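PDB 7KFL: myosin-17 from Arabidopsis thaliana, which probably carries cargo along actin filaments as a plant class XI motor, its globular tail, the part in this model, serving to recognise that cargo. Local coordinates for residues L163-K175 with D380-S392. Sequence-based numbering, arbitrary orientation.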
loop_
_atom_site.group_PDB
_atom_site.type_symbol
_atom_site.label_atom_id
_atom_site.label_comp_id
_atom_site.label_asym_id
_atom_site.label_seq_id
_atom_site.Cartn_x
_atom_site.Cartn_y
_atom_site.Cartn_z
ATOM N N LEU A 163 9.224 10.484 -2.752
ATOM C CA LEU A 163 8.809 9.489 -1.726
ATOM C C LEU A 163 7.434 8.923 -2.101
ATOM O O LEU A 163 7.263 7.689 -2.045
ATOM C CB LEU A 163 8.771 10.144 -0.341
ATOM C CG LEU A 163 8.248 9.256 0.789
ATOM C CD1 LEU A 163 9.075 7.988 0.916
ATOM C CD2 LEU A 163 8.227 10.004 2.111
ATOM N N GLU A 164 6.495 9.798 -2.466
ATOM C CA GLU A 164 5.111 9.431 -2.865
ATOM C C GLU A 164 5.160 8.583 -4.141
ATOM O O GLU A 164 4.438 7.574 -4.197
ATOM C CB GLU A 164 4.264 10.692 -3.036
ATOM C CG GLU A 164 3.929 11.360 -1.711
ATOM C CD GLU A 164 3.367 12.767 -1.803
ATOM O OE1 GLU A 164 3.120 13.238 -2.932
ATOM O OE2 GLU A 164 3.182 13.392 -0.738
ATOM N N LYS A 165 5.996 8.965 -5.112
ATOM C CA LYS A 165 6.184 8.232 -6.395
ATOM C C LYS A 165 6.756 6.837 -6.119
ATOM O O LYS A 165 6.225 5.855 -6.677
ATOM C CB LYS A 165 7.113 9.010 -7.330
ATOM C CG LYS A 165 7.474 8.298 -8.625
ATOM C CD LYS A 165 8.120 9.211 -9.643
ATOM C CE LYS A 165 8.729 8.464 -10.811
ATOM N NZ LYS A 165 7.693 7.839 -11.665
ATOM N N ILE A 166 7.812 6.763 -5.306
ATOM C CA ILE A 166 8.507 5.492 -4.946
ATOM C C ILE A 166 7.511 4.585 -4.211
ATOM O O ILE A 166 7.310 3.444 -4.669
ATOM C CB ILE A 166 9.792 5.777 -4.138
ATOM C CG1 ILE A 166 10.885 6.363 -5.038
ATOM C CG2 ILE A 166 10.279 4.531 -3.412
ATOM C CD1 ILE A 166 11.978 7.095 -4.291
ATOM N N TYR A 167 6.888 5.081 -3.136
ATOM C CA TYR A 167 5.816 4.378 -2.381
ATOM C C TYR A 167 4.783 3.814 -3.364
ATOM O O TYR A 167 4.426 2.627 -3.250
ATOM C CB TYR A 167 5.121 5.317 -1.392
ATOM C CG TYR A 167 3.862 4.750 -0.787
ATOM C CD1 TYR A 167 2.636 4.892 -1.417
ATOM C CD2 TYR A 167 3.897 4.056 0.411
ATOM C CE1 TYR A 167 1.476 4.369 -0.868
ATOM C CE2 TYR A 167 2.745 3.532 0.977
ATOM C CZ TYR A 167 1.530 3.685 0.334
ATOM O OH TYR A 167 0.401 3.158 0.888
ATOM N N GLY A 168 4.310 4.660 -4.283
ATOM C CA GLY A 168 3.306 4.314 -5.305
ATOM C C GLY A 168 3.769 3.180 -6.203
ATOM O O GLY A 168 2.934 2.322 -6.528
ATOM N N MET A 169 5.052 3.172 -6.587
ATOM C CA MET A 169 5.640 2.194 -7.547
ATOM C C MET A 169 5.806 0.824 -6.875
ATOM O O MET A 169 5.501 -0.187 -7.536
ATOM C CB MET A 169 6.993 2.681 -8.075
ATOM C CG MET A 169 6.855 3.692 -9.198
ATOM S SD MET A 169 8.303 4.758 -9.362
ATOM C CE MET A 169 9.362 3.726 -10.375
ATOM N N ILE A 170 6.272 0.791 -5.622
ATOM C CA ILE A 170 6.373 -0.456 -4.805
ATOM C C ILE A 170 4.974 -1.083 -4.723
ATOM O O ILE A 170 4.829 -2.263 -5.106
ATOM C CB ILE A 170 6.973 -0.176 -3.409
ATOM C CG1 ILE A 170 8.463 0.169 -3.496
ATOM C CG2 ILE A 170 6.731 -1.344 -2.462
ATOM C CD1 ILE A 170 9.055 0.722 -2.213
ATOM N N ARG A 171 3.991 -0.309 -4.256
ATOM C CA ARG A 171 2.578 -0.744 -4.084
ATOM C C ARG A 171 2.023 -1.253 -5.420
ATOM O O ARG A 171 1.451 -2.355 -5.435
ATOM C CB ARG A 171 1.729 0.413 -3.545
ATOM C CG ARG A 171 0.234 0.127 -3.485
ATOM C CD ARG A 171 -0.567 1.404 -3.338
ATOM N NE ARG A 171 -0.475 2.237 -4.531
ATOM C CZ ARG A 171 -0.870 3.503 -4.613
ATOM N NH1 ARG A 171 -1.398 4.114 -3.564
ATOM N NH2 ARG A 171 -0.732 4.157 -5.752
ATOM N N ASP A 172 2.174 -0.475 -6.494
ATOM C CA ASP A 172 1.606 -0.791 -7.834
ATOM C C ASP A 172 2.329 -2.020 -8.412
ATOM O O ASP A 172 1.641 -2.860 -9.018
ATOM C CB ASP A 172 1.619 0.448 -8.742
ATOM C CG ASP A 172 0.614 1.529 -8.348
ATOM O OD1 ASP A 172 -0.209 1.280 -7.435
ATOM O OD2 ASP A 172 0.660 2.622 -8.952
ATOM N N ASN A 173 3.646 -2.149 -8.205
ATOM C CA ASN A 173 4.446 -3.336 -8.627
ATOM C C ASN A 173 3.888 -4.606 -7.969
ATOM O O ASN A 173 3.788 -5.638 -8.668
ATOM C CB ASN A 173 5.934 -3.199 -8.288
ATOM C CG ASN A 173 6.708 -2.335 -9.261
ATOM O OD1 ASN A 173 6.155 -1.822 -10.231
ATOM N ND2 ASN A 173 7.995 -2.163 -9.006
ATOM N N LEU A 174 3.557 -4.533 -6.675
ATOM C CA LEU A 174 2.968 -5.652 -5.891
ATOM C C LEU A 174 1.562 -5.965 -6.424
ATOM O O LEU A 174 1.256 -7.163 -6.575
ATOM C CB LEU A 174 2.952 -5.273 -4.405
ATOM C CG LEU A 174 2.317 -6.279 -3.444
ATOM C CD1 LEU A 174 2.809 -7.694 -3.701
ATOM C CD2 LEU A 174 2.594 -5.884 -2.003
ATOM N N LYS A 175 0.756 -4.933 -6.709
ATOM C CA LYS A 175 -0.601 -5.055 -7.318
ATOM C C LYS A 175 -0.507 -5.835 -8.637
ATOM O O LYS A 175 -1.338 -6.735 -8.844
ATOM C CB LYS A 175 -1.235 -3.682 -7.573
ATOM C CG LYS A 175 -1.846 -3.000 -6.354
ATOM C CD LYS A 175 -2.733 -1.811 -6.692
ATOM C CE LYS A 175 -3.181 -1.034 -5.468
ATOM N NZ LYS A 175 -4.065 0.106 -5.818
ATOM N N ASP A 380 -10.567 0.419 -5.037
ATOM C CA ASP A 380 -9.382 0.308 -4.144
ATOM C C ASP A 380 -8.916 1.714 -3.751
ATOM O O ASP A 380 -9.413 2.695 -4.339
ATOM C CB ASP A 380 -8.254 -0.495 -4.804
ATOM C CG ASP A 380 -7.766 0.066 -6.131
ATOM O OD1 ASP A 380 -7.720 1.308 -6.273
ATOM O OD2 ASP A 380 -7.438 -0.747 -7.017
ATOM N N ASP A 381 -7.984 1.790 -2.799
ATOM C CA ASP A 381 -7.334 3.046 -2.342
ATOM C C ASP A 381 -6.011 3.207 -3.099
ATOM O O ASP A 381 -5.043 2.505 -2.746
ATOM C CB ASP A 381 -7.131 3.031 -0.826
ATOM C CG ASP A 381 -6.646 4.348 -0.250
ATOM O OD1 ASP A 381 -6.648 5.351 -0.997
ATOM O OD2 ASP A 381 -6.273 4.362 0.943
ATOM N N SER A 382 -5.982 4.082 -4.110
ATOM C CA SER A 382 -4.774 4.405 -4.916
ATOM C C SER A 382 -4.242 5.789 -4.521
ATOM O O SER A 382 -3.350 6.299 -5.225
ATOM C CB SER A 382 -5.060 4.317 -6.397
ATOM O OG SER A 382 -5.680 5.505 -6.872
ATOM N N SER A 383 -4.762 6.358 -3.429
ATOM C CA SER A 383 -4.335 7.661 -2.856
ATOM C C SER A 383 -2.996 7.496 -2.128
ATOM O O SER A 383 -2.627 6.349 -1.831
ATOM C CB SER A 383 -5.387 8.208 -1.925
ATOM O OG SER A 383 -5.338 7.550 -0.665
ATOM N N ILE A 384 -2.299 8.606 -1.864
ATOM C CA ILE A 384 -1.149 8.674 -0.913
ATOM C C ILE A 384 -1.744 8.819 0.487
ATOM O O ILE A 384 -2.356 9.839 0.796
ATOM C CB ILE A 384 -0.176 9.817 -1.286
ATOM C CG1 ILE A 384 0.859 9.372 -2.326
ATOM C CG2 ILE A 384 0.515 10.388 -0.054
ATOM C CD1 ILE A 384 0.280 8.734 -3.570
ATOM N N PRO A 385 -1.632 7.790 1.359
ATOM C CA PRO A 385 -2.311 7.801 2.654
ATOM C C PRO A 385 -1.499 8.385 3.821
ATOM O O PRO A 385 -1.800 8.051 4.954
ATOM C CB PRO A 385 -2.545 6.297 2.853
ATOM C CG PRO A 385 -1.275 5.674 2.317
ATOM C CD PRO A 385 -0.893 6.537 1.132
ATOM N N PHE A 386 -0.519 9.250 3.534
ATOM C CA PHE A 386 0.409 9.827 4.544
ATOM C C PHE A 386 0.903 11.208 4.107
ATOM O O PHE A 386 1.001 11.467 2.890
ATOM C CB PHE A 386 1.610 8.901 4.761
ATOM C CG PHE A 386 2.445 8.658 3.529
ATOM C CD1 PHE A 386 3.466 9.526 3.177
ATOM C CD2 PHE A 386 2.203 7.562 2.716
ATOM C CE1 PHE A 386 4.227 9.301 2.039
ATOM C CE2 PHE A 386 2.966 7.336 1.582
ATOM C CZ PHE A 386 3.976 8.207 1.244
ATOM N N THR A 387 1.224 12.049 5.095
ATOM C CA THR A 387 1.946 13.340 4.943
ATOM C C THR A 387 3.317 13.209 5.618
ATOM O O THR A 387 3.475 12.299 6.455
ATOM C CB THR A 387 1.122 14.498 5.521
ATOM O OG1 THR A 387 0.848 14.213 6.892
ATOM C CG2 THR A 387 -0.177 14.720 4.777
ATOM N N VAL A 388 4.268 14.081 5.266
ATOM C CA VAL A 388 5.666 14.062 5.794
ATOM C C VAL A 388 5.624 14.252 7.317
ATOM O O VAL A 388 6.508 13.701 8.000
ATOM C CB VAL A 388 6.550 15.123 5.104
ATOM C CG1 VAL A 388 7.927 15.236 5.744
ATOM C CG2 VAL A 388 6.689 14.855 3.612
ATOM N N GLU A 389 4.630 14.994 7.823
ATOM C CA GLU A 389 4.408 15.244 9.273
ATOM C C GLU A 389 4.003 13.936 9.969
ATOM O O GLU A 389 4.500 13.697 11.084
ATOM C CB GLU A 389 3.355 16.339 9.467
ATOM C CG GLU A 389 3.146 16.750 10.916
ATOM C CD GLU A 389 4.339 17.394 11.604
ATOM O OE1 GLU A 389 5.266 17.842 10.899
ATOM O OE2 GLU A 389 4.335 17.453 12.852
ATOM N N ASP A 390 3.133 13.130 9.344
ATOM C CA ASP A 390 2.695 11.802 9.859
ATOM C C ASP A 390 3.909 10.874 9.972
ATOM O O ASP A 390 4.070 10.240 11.033
ATOM C CB ASP A 390 1.644 11.142 8.961
ATOM C CG ASP A 390 0.275 11.797 8.999
ATOM O OD1 ASP A 390 -0.012 12.510 9.983
ATOM O OD2 ASP A 390 -0.497 11.583 8.042
ATOM N N ILE A 391 4.713 10.793 8.906
ATOM C CA ILE A 391 5.948 9.954 8.837
ATOM C C ILE A 391 6.858 10.327 10.014
ATOM O O ILE A 391 7.321 9.408 10.711
ATOM C CB ILE A 391 6.665 10.116 7.479
ATOM C CG1 ILE A 391 5.824 9.551 6.329
ATOM C CG2 ILE A 391 8.056 9.496 7.524
ATOM C CD1 ILE A 391 6.501 9.604 4.979
ATOM N N SER A 392 7.090 11.627 10.221
ATOM C CA SER A 392 7.961 12.189 11.288
ATOM C C SER A 392 7.333 11.970 12.671
ATOM O O SER A 392 8.097 11.700 13.618
ATOM C CB SER A 392 8.243 13.651 11.044
ATOM O OG SER A 392 7.076 14.437 11.229
#
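Phe386 points its ring edge at the face of Tyr167 in a T-shaped pair, centroids 5.0 Å apart and planes at 73°, with CE2 over the centre of the tyrosine ring. Tyr167 has CG anti to its own N (chi1 169°), which directs the ring from the helix toward 380-392; there its OH lies 3.3 Å from Pro385 CG and makes a weak hydrogen bond with Gln245. Beside the rings, Leu163 CD2 meets Ile391 CD1 tip to tip at 3.4 Å and also touches Phe386. Ile384 crosses the aliphatic part of Glu164 at about a right angle, Ile384 CG1 to Glu164 CG 3.7 Å, while its CG2 lies over a face of the Phe386 ring. With an alanine in place of Tyr167, Phe386 would probably lose the face its edge packs against, and Pro385 the tyrosine hydroxyl and ring it rests on.

The polar contacts lie farther along the helix. Arg171 gives two weak hydrogen bonds to backbone carbonyls, NH1 to Ser383 O (3.1 Å) and NH2 to Ser382 O (3.4 Å). Its guanidinium is also held by a salt bridge from NE to Asp172 OD1 and by a hydrogen bond from NH1 to Gln245 OE1, on helix 236-260. Lys175 NZ makes a long salt bridge, 3.7 Å, to Asp380 OD2.

An Asx turn, Asp381 OD1 accepting from Ser383 N, bends the chain locally in 380-392, which runs along the long helix 150-186 of this largely helical cargo-binding domain and ends in the short helix 388-393.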